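Local structure of organic hydroperoxide resistance protein OhrB (Bacillus subtilis, 2BJO) at residues A[15-20]-A[24-29]; A[61-66]-A[113-118]; A[65-70]-A[105-110]. The protein takes part in the resistance of the bacterium to organic hydroperoxides, as a stress protein of the OsmC/Ohr family. The protein carries 3 engineered substitutions. All coordinates share one frame; numbering follows the deposited sequence.

Contact 1. Residues A[15-20]-A[24-29]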
loop_
_atom_site.group_PDB
_atom_site.type_symbol
_atom_site.label_atom_id
_atom_site.label_comp_id
_atom_site.label_asym_id
_atom_site.label_seq_id
_atom_site.Cartn_x
_atom_site.Cartn_y
_atom_site.Cartn_z
ATOM N N ALA A 15 -3.853 15.625 6.417
ATOM C CA ALA A 15 -3.261 16.749 5.696
ATOM C C ALA A 15 -1.762 16.706 5.953
ATOM O O ALA A 15 -1.122 17.754 5.955
ATOM C CB ALA A 15 -3.871 18.071 6.136
ATOM N N GLY A 16 -1.181 15.528 6.152
ATOM C CA GLY A 16 0.206 15.487 6.601
ATOM C C GLY A 16 1.281 15.381 5.534
ATOM O O GLY A 16 1.187 15.889 4.408
ATOM N N HIS A 17 2.343 14.674 5.897
ATOM C CA HIS A 17 3.425 14.476 4.938
ATOM C C HIS A 17 4.119 13.136 5.215
ATOM O O HIS A 17 4.229 12.719 6.372
ATOM C CB HIS A 17 4.323 15.706 5.089
ATOM C CG HIS A 17 5.450 15.778 4.108
ATOM N ND1 HIS A 17 5.406 16.587 2.992
ATOM C CD2 HIS A 17 6.638 15.129 4.066
ATOM C CE1 HIS A 17 6.530 16.441 2.310
ATOM N NE2 HIS A 17 7.291 15.558 2.933
ATOM N N ILE A 18 4.599 12.490 4.159
ATOM C CA ILE A 18 5.325 11.233 4.225
ATOM C C ILE A 18 6.733 11.445 3.692
ATOM O O ILE A 18 6.923 12.093 2.652
ATOM C CB ILE A 18 4.679 10.051 3.444
ATOM C CG1 ILE A 18 4.249 10.460 2.029
ATOM C CG2 ILE A 18 3.518 9.455 4.228
ATOM C CD1 ILE A 18 3.912 9.274 1.155
ATOM N N THR A 19 7.702 10.905 4.427
ATOM C CA THR A 19 9.066 10.845 3.923
ATOM C C THR A 19 9.629 9.439 4.149
ATOM O O THR A 19 9.668 8.938 5.276
ATOM C CB THR A 19 9.947 11.926 4.584
ATOM O OG1 THR A 19 9.252 13.165 4.505
ATOM C CG2 THR A 19 11.249 12.121 3.815
ATOM N N SER A 20 10.057 8.770 3.079
ATOM C CA SER A 20 10.686 7.460 3.255
ATOM C C SER A 20 12.037 7.720 3.959
ATOM O O SER A 20 12.603 8.819 3.911
ATOM C CB SER A 20 10.771 6.679 1.947
ATOM O OG SER A 20 11.590 7.335 0.991
ATOM N N VAL A 24 13.302 8.653 -1.111
ATOM C CA VAL A 24 12.731 8.333 -2.423
ATOM C C VAL A 24 11.284 8.813 -2.407
ATOM O O VAL A 24 10.868 9.455 -3.377
ATOM C CB VAL A 24 12.904 6.846 -2.807
ATOM C CG1 VAL A 24 12.107 6.524 -4.061
ATOM C CG2 VAL A 24 14.377 6.483 -2.994
ATOM N N LEU A 25 10.547 8.548 -1.328
ATOM C CA LEU A 25 9.169 9.072 -1.190
ATOM C C LEU A 25 9.097 10.341 -0.334
ATOM O O LEU A 25 9.524 10.380 0.816
ATOM C CB LEU A 25 8.219 8.008 -0.620
ATOM C CG LEU A 25 8.164 6.653 -1.328
ATOM C CD1 LEU A 25 7.142 5.697 -0.664
ATOM C CD2 LEU A 25 7.888 6.738 -2.831
ATOM N N ASP A 26 8.577 11.436 -0.869
ATOM C CA ASP A 26 8.605 12.684 -0.093
ATOM C C ASP A 26 7.391 13.474 -0.565
ATOM O O ASP A 26 7.475 14.147 -1.568
ATOM C CB ASP A 26 9.929 13.415 -0.293
ATOM C CG ASP A 26 10.174 14.518 0.721
ATOM O OD1 ASP A 26 11.230 15.157 0.586
ATOM O OD2 ASP A 26 9.381 14.769 1.653
ATOM N N PHE A 27 6.266 13.360 0.129
ATOM C CA PHE A 27 5.024 13.939 -0.359
ATOM C C PHE A 27 4.121 14.394 0.759
ATOM O O PHE A 27 4.069 13.777 1.823
ATOM C CB PHE A 27 4.121 12.955 -1.136
ATOM C CG PHE A 27 4.775 12.282 -2.294
ATOM C CD1 PHE A 27 5.422 11.067 -2.128
ATOM C CD2 PHE A 27 4.742 12.871 -3.554
ATOM C CE1 PHE A 27 6.032 10.445 -3.217
ATOM C CE2 PHE A 27 5.346 12.281 -4.660
ATOM C CZ PHE A 27 5.997 11.063 -4.478
ATOM N N ASP A 28 3.392 15.458 0.436
ATOM C CA ASP A 28 2.207 15.789 1.215
ATOM C C ASP A 28 1.124 14.736 0.999
ATOM O O ASP A 28 1.075 14.119 -0.055
ATOM C CB ASP A 28 1.609 17.135 0.826
ATOM C CG ASP A 28 2.563 18.283 1.037
ATOM O OD1 ASP A 28 3.194 18.305 2.098
ATOM O OD2 ASP A 28 2.672 19.166 0.161
ATOM N N ILE A 29 0.265 14.597 2.005
ATOM C CA ILE A 29 -0.947 13.805 1.993
ATOM C C ILE A 29 -2.026 14.854 1.787
ATOM O O ILE A 29 -2.121 15.809 2.567
ATOM C CB ILE A 29 -1.136 12.992 3.287
ATOM C CG1 ILE A 29 0.059 12.032 3.484
ATOM C CG2 ILE A 29 -2.467 12.267 3.293
ATOM C CD1 ILE A 29 0.238 10.910 2.448
#

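Contact 2. Residues A[61-66]-A[113-118]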
loop_
_atom_site.group_PDB
_atom_site.type_symbol
_atom_site.label_atom_id
_atom_site.label_comp_id
_atom_site.label_asym_id
_atom_site.label_seq_id
_atom_site.Cartn_x
_atom_site.Cartn_y
_atom_site.Cartn_z
ATOM N N GLU A 61 5.069 -11.539 -13.639
ATOM C CA GLU A 61 6.390 -11.797 -14.206
ATOM C C GLU A 61 7.038 -13.058 -13.652
ATOM O O GLU A 61 7.616 -13.835 -14.412
ATOM C CB GLU A 61 7.340 -10.638 -13.899
ATOM C CG GLU A 61 8.776 -10.770 -14.342
ATOM C CD GLU A 61 9.544 -9.566 -13.832
ATOM O OE1 GLU A 61 9.939 -8.719 -14.637
ATOM O OE2 GLU A 61 9.741 -9.419 -12.615
ATOM N N HIS A 62 6.954 -13.247 -12.337
ATOM C CA HIS A 62 7.463 -14.473 -11.721
ATOM C C HIS A 62 6.705 -15.729 -12.184
ATOM O O HIS A 62 7.320 -16.748 -12.413
ATOM C CB HIS A 62 7.427 -14.321 -10.185
ATOM C CG HIS A 62 7.887 -15.536 -9.444
ATOM N ND1 HIS A 62 7.082 -16.640 -9.237
ATOM C CD2 HIS A 62 9.078 -15.832 -8.876
ATOM C CE1 HIS A 62 7.750 -17.565 -8.574
ATOM N NE2 HIS A 62 8.961 -17.093 -8.340
ATOM N N VAL A 63 5.381 -15.709 -12.322
ATOM C CA VAL A 63 4.623 -16.918 -12.689
ATOM C C VAL A 63 4.877 -17.295 -14.155
ATOM O O VAL A 63 4.930 -18.464 -14.529
ATOM C CB VAL A 63 3.116 -16.897 -12.323
ATOM C CG1 VAL A 63 2.982 -16.860 -10.828
ATOM C CG2 VAL A 63 2.377 -15.761 -12.978
ATOM N N ALA A 64 5.046 -16.264 -14.968
ATOM C CA ALA A 64 5.372 -16.385 -16.377
ATOM C C ALA A 64 6.772 -16.968 -16.528
ATOM O O ALA A 64 6.985 -17.871 -17.346
ATOM C CB ALA A 64 5.239 -15.038 -17.041
ATOM N N LYS A 65 7.717 -16.446 -15.747
ATOM C CA LYS A 65 9.098 -16.926 -15.764
ATOM C C LYS A 65 9.247 -18.424 -15.558
ATOM O O LYS A 65 10.008 -19.091 -16.258
ATOM C CB LYS A 65 9.887 -16.261 -14.638
ATOM C CG LYS A 65 10.968 -15.367 -15.141
ATOM C CD LYS A 65 12.281 -16.122 -15.386
ATOM C CE LYS A 65 13.372 -15.140 -15.883
ATOM N NZ LYS A 65 14.777 -15.251 -15.318
ATOM N N GLU A 66 8.507 -18.905 -14.564
ATOM C CA GLU A 66 8.313 -20.318 -14.264
ATOM C C GLU A 66 7.959 -21.218 -15.460
ATOM O O GLU A 66 8.242 -22.415 -15.435
ATOM C CB GLU A 66 7.239 -20.424 -13.173
ATOM C CG GLU A 66 7.712 -20.115 -11.768
ATOM C CD GLU A 66 8.662 -21.192 -11.253
ATOM O OE1 GLU A 66 9.786 -20.794 -10.863
ATOM O OE2 GLU A 66 8.312 -22.405 -11.261
ATOM N N ASN A 113 -4.490 -15.516 -12.592
ATOM C CA ASN A 113 -4.952 -16.251 -11.421
ATOM C C ASN A 113 -3.761 -16.686 -10.578
ATOM O O ASN A 113 -3.787 -16.483 -9.369
ATOM C CB ASN A 113 -5.799 -17.449 -11.803
ATOM C CG ASN A 113 -7.063 -17.075 -12.544
ATOM O OD1 ASN A 113 -7.589 -15.980 -12.392
ATOM N ND2 ASN A 113 -7.567 -17.999 -13.363
ATOM N N ALA A 114 -2.728 -17.254 -11.203
ATOM C CA ALA A 114 -1.537 -17.655 -10.473
ATOM C C ALA A 114 -0.882 -16.477 -9.729
ATOM O O ALA A 114 -0.500 -16.564 -8.554
ATOM C CB ALA A 114 -0.588 -18.379 -11.429
ATOM N N ALA A 115 -0.765 -15.347 -10.417
ATOM C CA ALA A 115 -0.268 -14.108 -9.852
ATOM C C ALA A 115 -1.066 -13.666 -8.633
ATOM O O ALA A 115 -0.473 -13.184 -7.680
ATOM C CB ALA A 115 -0.257 -12.980 -10.892
ATOM N N HIS A 116 -2.386 -13.819 -8.659
ATOM C CA HIS A 116 -3.227 -13.458 -7.528
ATOM C C HIS A 116 -2.996 -14.368 -6.334
ATOM O O HIS A 116 -3.268 -13.980 -5.214
ATOM C CB HIS A 116 -4.702 -13.504 -7.931
ATOM C CG HIS A 116 -5.616 -12.755 -7.016
ATOM N ND1 HIS A 116 -6.833 -13.253 -6.597
ATOM C CD2 HIS A 116 -5.492 -11.543 -6.435
ATOM C CE1 HIS A 116 -7.421 -12.378 -5.805
ATOM N NE2 HIS A 116 -6.631 -11.328 -5.695
ATOM N N GLU A 117 -2.526 -15.586 -6.549
ATOM C CA GLU A 117 -2.243 -16.480 -5.435
ATOM C C GLU A 117 -0.849 -16.153 -4.881
ATOM O O GLU A 117 -0.615 -16.315 -3.684
ATOM C CB GLU A 117 -2.508 -17.945 -5.852
ATOM C CG GLU A 117 -3.851 -18.307 -6.569
ATOM C CD GLU A 117 -5.128 -17.445 -6.360
ATOM O OE1 GLU A 117 -5.843 -17.113 -7.353
ATOM O OE2 GLU A 117 -5.487 -17.052 -5.224
ATOM N N PHE A 118 0.088 -15.666 -5.696
ATOM C CA PHE A 118 1.456 -15.322 -5.274
ATOM C C PHE A 118 1.722 -13.928 -4.678
ATOM O O PHE A 118 2.457 -13.830 -3.703
ATOM C CB PHE A 118 2.365 -15.583 -6.485
ATOM C CG PHE A 118 3.822 -15.287 -6.303
ATOM C CD1 PHE A 118 4.731 -16.325 -6.144
ATOM C CD2 PHE A 118 4.306 -13.979 -6.306
ATOM C CE1 PHE A 118 6.105 -16.072 -5.979
ATOM C CE2 PHE A 118 5.658 -13.733 -6.145
ATOM C CZ PHE A 118 6.564 -14.764 -5.983
#

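Contact 3. Residues A[65-70]-A[105-110]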
loop_
_atom_site.group_PDB
_atom_site.type_symbol
_atom_site.label_atom_id
_atom_site.label_comp_id
_atom_site.label_asym_id
_atom_site.label_seq_id
_atom_site.Cartn_x
_atom_site.Cartn_y
_atom_site.Cartn_z
ATOM N N LYS A 65 7.717 -16.446 -15.747
ATOM C CA LYS A 65 9.098 -16.926 -15.764
ATOM C C LYS A 65 9.247 -18.424 -15.558
ATOM O O LYS A 65 10.008 -19.091 -16.258
ATOM C CB LYS A 65 9.887 -16.261 -14.638
ATOM C CG LYS A 65 10.968 -15.367 -15.141
ATOM C CD LYS A 65 12.281 -16.122 -15.386
ATOM C CE LYS A 65 13.372 -15.140 -15.883
ATOM N NZ LYS A 65 14.777 -15.251 -15.318
ATOM N N GLU A 66 8.507 -18.905 -14.564
ATOM C CA GLU A 66 8.313 -20.318 -14.264
ATOM C C GLU A 66 7.959 -21.218 -15.460
ATOM O O GLU A 66 8.242 -22.415 -15.435
ATOM C CB GLU A 66 7.239 -20.424 -13.173
ATOM C CG GLU A 66 7.712 -20.115 -11.768
ATOM C CD GLU A 66 8.662 -21.192 -11.253
ATOM O OE1 GLU A 66 9.786 -20.794 -10.863
ATOM O OE2 GLU A 66 8.312 -22.405 -11.261
ATOM N N GLN A 67 7.320 -20.640 -16.473
ATOM C CA GLN A 67 6.944 -21.262 -17.739
ATOM C C GLN A 67 7.778 -20.811 -18.947
ATOM O O GLN A 67 7.423 -21.098 -20.089
ATOM C CB GLN A 67 5.455 -20.972 -17.968
ATOM C CG GLN A 67 4.614 -21.630 -16.897
ATOM C CD GLN A 67 3.138 -21.664 -17.219
ATOM O OE1 GLN A 67 2.756 -21.940 -18.366
ATOM N NE2 GLN A 67 2.305 -21.379 -16.212
ATOM N N ASN A 68 8.877 -20.109 -18.661
ATOM C CA ASN A 68 9.807 -19.462 -19.612
ATOM C C ASN A 68 9.165 -18.441 -20.557
ATOM O O ASN A 68 9.575 -18.277 -21.711
ATOM C CB ASN A 68 10.618 -20.507 -20.378
ATOM C CG ASN A 68 11.323 -21.435 -19.422
ATOM O OD1 ASN A 68 12.476 -21.164 -19.106
ATOM N ND2 ASN A 68 10.652 -22.474 -18.922
ATOM N N ILE A 69 8.158 -17.766 -20.010
ATOM C CA ILE A 69 7.398 -16.767 -20.745
ATOM C C ILE A 69 7.888 -15.386 -20.306
ATOM O O ILE A 69 7.990 -15.106 -19.120
ATOM C CB ILE A 69 5.872 -16.964 -20.564
ATOM C CG1 ILE A 69 5.439 -18.310 -21.137
ATOM C CG2 ILE A 69 5.054 -15.860 -21.269
ATOM C CD1 ILE A 69 4.053 -18.788 -20.778
ATOM N N GLU A 70 8.189 -14.534 -21.278
ATOM C CA GLU A 70 8.549 -13.144 -21.081
ATOM C C GLU A 70 7.289 -12.329 -21.283
ATOM O O GLU A 70 6.689 -12.441 -22.339
ATOM C CB GLU A 70 9.557 -12.684 -22.135
ATOM C CG GLU A 70 10.901 -13.403 -22.096
ATOM C CD GLU A 70 11.672 -13.055 -20.848
ATOM O OE1 GLU A 70 11.776 -11.850 -20.541
ATOM O OE2 GLU A 70 12.169 -13.969 -20.156
ATOM N N ARG A 105 -4.563 -14.989 -24.732
ATOM C CA ARG A 105 -5.553 -14.752 -23.699
ATOM C C ARG A 105 -5.751 -15.909 -22.714
ATOM O O ARG A 105 -5.809 -15.648 -21.506
ATOM C CB ARG A 105 -6.888 -14.345 -24.327
ATOM C CG ARG A 105 -7.771 -13.667 -23.299
ATOM C CD ARG A 105 -9.212 -13.792 -23.699
ATOM N NE ARG A 105 -10.001 -13.701 -22.478
ATOM C CZ ARG A 105 -10.523 -12.584 -22.011
ATOM N NH1 ARG A 105 -10.334 -11.440 -22.667
ATOM N NH2 ARG A 105 -11.228 -12.647 -20.886
ATOM N N GLU A 106 -5.856 -17.140 -23.204
ATOM C CA GLU A 106 -5.979 -18.314 -22.345
ATOM C C GLU A 106 -4.817 -18.321 -21.365
ATOM O O GLU A 106 -4.979 -18.596 -20.194
ATOM C CB GLU A 106 -5.768 -19.705 -22.962
ATOM C CG GLU A 106 -6.215 -20.054 -24.328
ATOM C CD GLU A 106 -5.423 -19.496 -25.482
ATOM O OE1 GLU A 106 -4.885 -20.302 -26.280
ATOM O OE2 GLU A 106 -5.438 -18.251 -25.552
ATOM N N LYS A 107 -3.622 -18.054 -21.867
ATOM C CA LYS A 107 -2.441 -18.041 -21.001
ATOM C C LYS A 107 -2.476 -16.878 -20.028
ATOM O O LYS A 107 -2.133 -17.042 -18.845
ATOM C CB LYS A 107 -1.168 -18.072 -21.865
ATOM C CG LYS A 107 0.126 -17.824 -21.144
ATOM C CD LYS A 107 0.702 -18.875 -20.197
ATOM C CE LYS A 107 -0.074 -20.069 -19.714
ATOM N NZ LYS A 107 0.166 -21.285 -20.539
ATOM N N ALA A 108 -2.871 -15.713 -20.549
ATOM C CA ALA A 108 -3.036 -14.518 -19.703
ATOM C C ALA A 108 -3.971 -14.811 -18.509
ATOM O O ALA A 108 -3.607 -14.510 -17.357
ATOM C CB ALA A 108 -3.492 -13.293 -20.520
ATOM N N GLN A 109 -5.136 -15.398 -18.788
ATOM C CA GLN A 109 -6.090 -15.779 -17.741
ATOM C C GLN A 109 -5.425 -16.659 -16.680
ATOM O O GLN A 109 -5.553 -16.408 -15.475
ATOM C CB GLN A 109 -7.313 -16.517 -18.293
ATOM C CG GLN A 109 -8.411 -16.712 -17.228
ATOM C CD GLN A 109 -8.954 -15.351 -16.794
ATOM O OE1 GLN A 109 -8.660 -14.837 -15.708
ATOM N NE2 GLN A 109 -9.719 -14.741 -17.687
ATOM N N GLU A 110 -4.710 -17.675 -17.145
ATOM C CA GLU A 110 -4.048 -18.597 -16.226
ATOM C C GLU A 110 -3.024 -17.896 -15.346
ATOM O O GLU A 110 -3.024 -18.121 -14.138
ATOM C CB GLU A 110 -3.383 -19.734 -17.010
ATOM C CG GLU A 110 -2.633 -20.785 -16.194
ATOM C CD GLU A 110 -1.663 -21.556 -17.065
ATOM O OE1 GLU A 110 -0.564 -21.898 -16.574
ATOM O OE2 GLU A 110 -2.001 -21.805 -18.242
#

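Contact 1. Residues A[15-20]-A[24-29]
Ile-18 and Phe-27 form a hydrogen-bonded pair, with Ile-18 N to Phe-27 O at 2.7 Å and the return bond from Phe-27 N to Ile-18 O. Around them strands 17-20 and 26-28 pair antiparallel as a beta hairpin, their axes 4.6 Å apart at closest. Ile-29 N to Gly-16 O and Ser-20 N to Leu-25 O extend the pairing at its two ends. Near the turn, Leu-25 N also gives a bond to Ser-20 OG at 2.8 Å, and that hydroxyl in addition bonds Asp-22 in the turn itself.

The polar face carries His-17, Thr-19, Asp-26 and Asp-28. With CG trans to its main-chain nitrogen (chi1 -175°), the imidazole of His-17 swings across the neighbouring strand and lies over Phe-27 O, which faces one side of the ring. Both nitrogens of His-17 donate hydrogen bonds close to the ring plane: NE2 to Asp-26 OD2 (2.6 Å), nearly along its C-O bond, and ND1 to Asp-28 OD1 (2.9 Å), from above that carboxylate's plane.

On the other face the contact is apolar. Ile-18 CG1 packs on Phe-27 CB at 4.0 Å, and Ile-18 CG2 meets Ile-29 CD1; Val-8 of strand 4-11 touches Ile-18 too, while Leu-25 of the second subunit packs on Phe-27.

Gripped at both nitrogens, the imidazole cannot easily rotate, and two flanking carboxylates would probably favour its doubly protonated, positively charged form.

Contact 2. Residues A[61-66]-A[113-118]
The helical segments 61-65 and 113-118, packed through Val-63, Ala-114 and Ala-115, run at 120° to each other with axes 9.0 Å apart at closest approach. This is a helix-helix packing within the OsmC-like fold: the C-terminal end of the long helix 44-65 lies against the last turns of helix 105-118. The backbones come nearest at Val-63 and Ala-115, whose CA atoms are 6.3 Å apart.

Small side chains lie at this closest approach. Val-63 presents both methyl groups to the opposite helix: CG1 rests on Ala-114 CB at 3.9 Å, while CG2 faces Ala-115 CB at the longer distance of 4.4 Å. Leu-111, one turn earlier on helix 105-118, also touches Val-63 and continues the apolar seam. Ala-115 in turn packs on Phe-56, further back along helix 44-65.

Beside this aliphatic patch lies an aromatic pair. His-62 and Phe-118 both hold CG trans to the backbone nitrogen, which brings the two rings together beside the Val-63/alanine patch, to one side of the line between the helices. They form an offset stack, with centroids 4.3 Å apart and planes inclined by 24°. The side chains themselves cross at about a right angle, and the overlap is partial: Phe-118 CE1 lies over one face of the imidazole, toward its rim, with CZ next nearest. Phe-118 also touches Ala-59, one turn before Val-63 on helix 44-65. On another side of that helix, Glu-61 OE2 is hydrogen-bonded to the backbone N of Arg-14 of the second subunit. Within the stack, Phe-118 CE1 sits 3.4 Å from His-62 CE1.

Contact 3. Residues A[65-70]-A[105-110]
Gln-67 and Ile-69 reach from the turn that follows helix 44-65 to Lys-107 and Glu-110, one turn apart on helix 105-118. The polar part is made by the amide of Gln-67, which uses both of its ends. NE2 gives a hydrogen bond to Glu-110 OE1 at 2.9 Å; its angle at the hydrogen is 165°, and the carboxylate oxygen is approached on its syn side but well out of the carboxylate plane. The amide and carboxylate planes are turned by only 23° from each other. At the other end, OE1 receives a weak bond from Lys-107 NZ at 3.4 Å. Lys-107 and Glu-110 are themselves joined by a salt bridge from NZ to OE2 at 3.2 Å, so amide, ammonium and carboxylate close a ring of three groups.

The apolar part is small. Lys-107 leaves the helix with CG trans to N (chi1 170°), then bends, and its CG and CD pass Ile-69 CD1; the very short spacing there is doubtful.

The turn is shaped by a Schellman motif closing helix 44-65: Asn-68, with positive phi, is its C-prime residue, and Asn-68 N bonds Lys-65 O. Ile-69 also packs on Leu-103 just before helix 105-118. That helix meets Leu-135 of strand 132-135 through Ala-108, while Lys-107 and Glu-110 turn to the end of helix 44-65 at the surface.

In the fold
Contacts 2 and 3 adjoin, their centres about 8 Å apart, and both join the end of helix 44-65 or its following turn to helix 105-118; Ile-69 N probably bonds Ala-64 O where they meet. Contact 1 lies on the opposite side of the chain's centre, about 32 Å from contact 2 and 37 Å from contact 3 between centres. It is partly buried, and the second subunit covers some of its residues, whereas the other two are surface contacts. Their chemistry differs accordingly: contact 1 combines main-chain pairing with a charged face and an apolar one, contact 2 is aliphatic and aromatic, and contact 3 is chiefly polar.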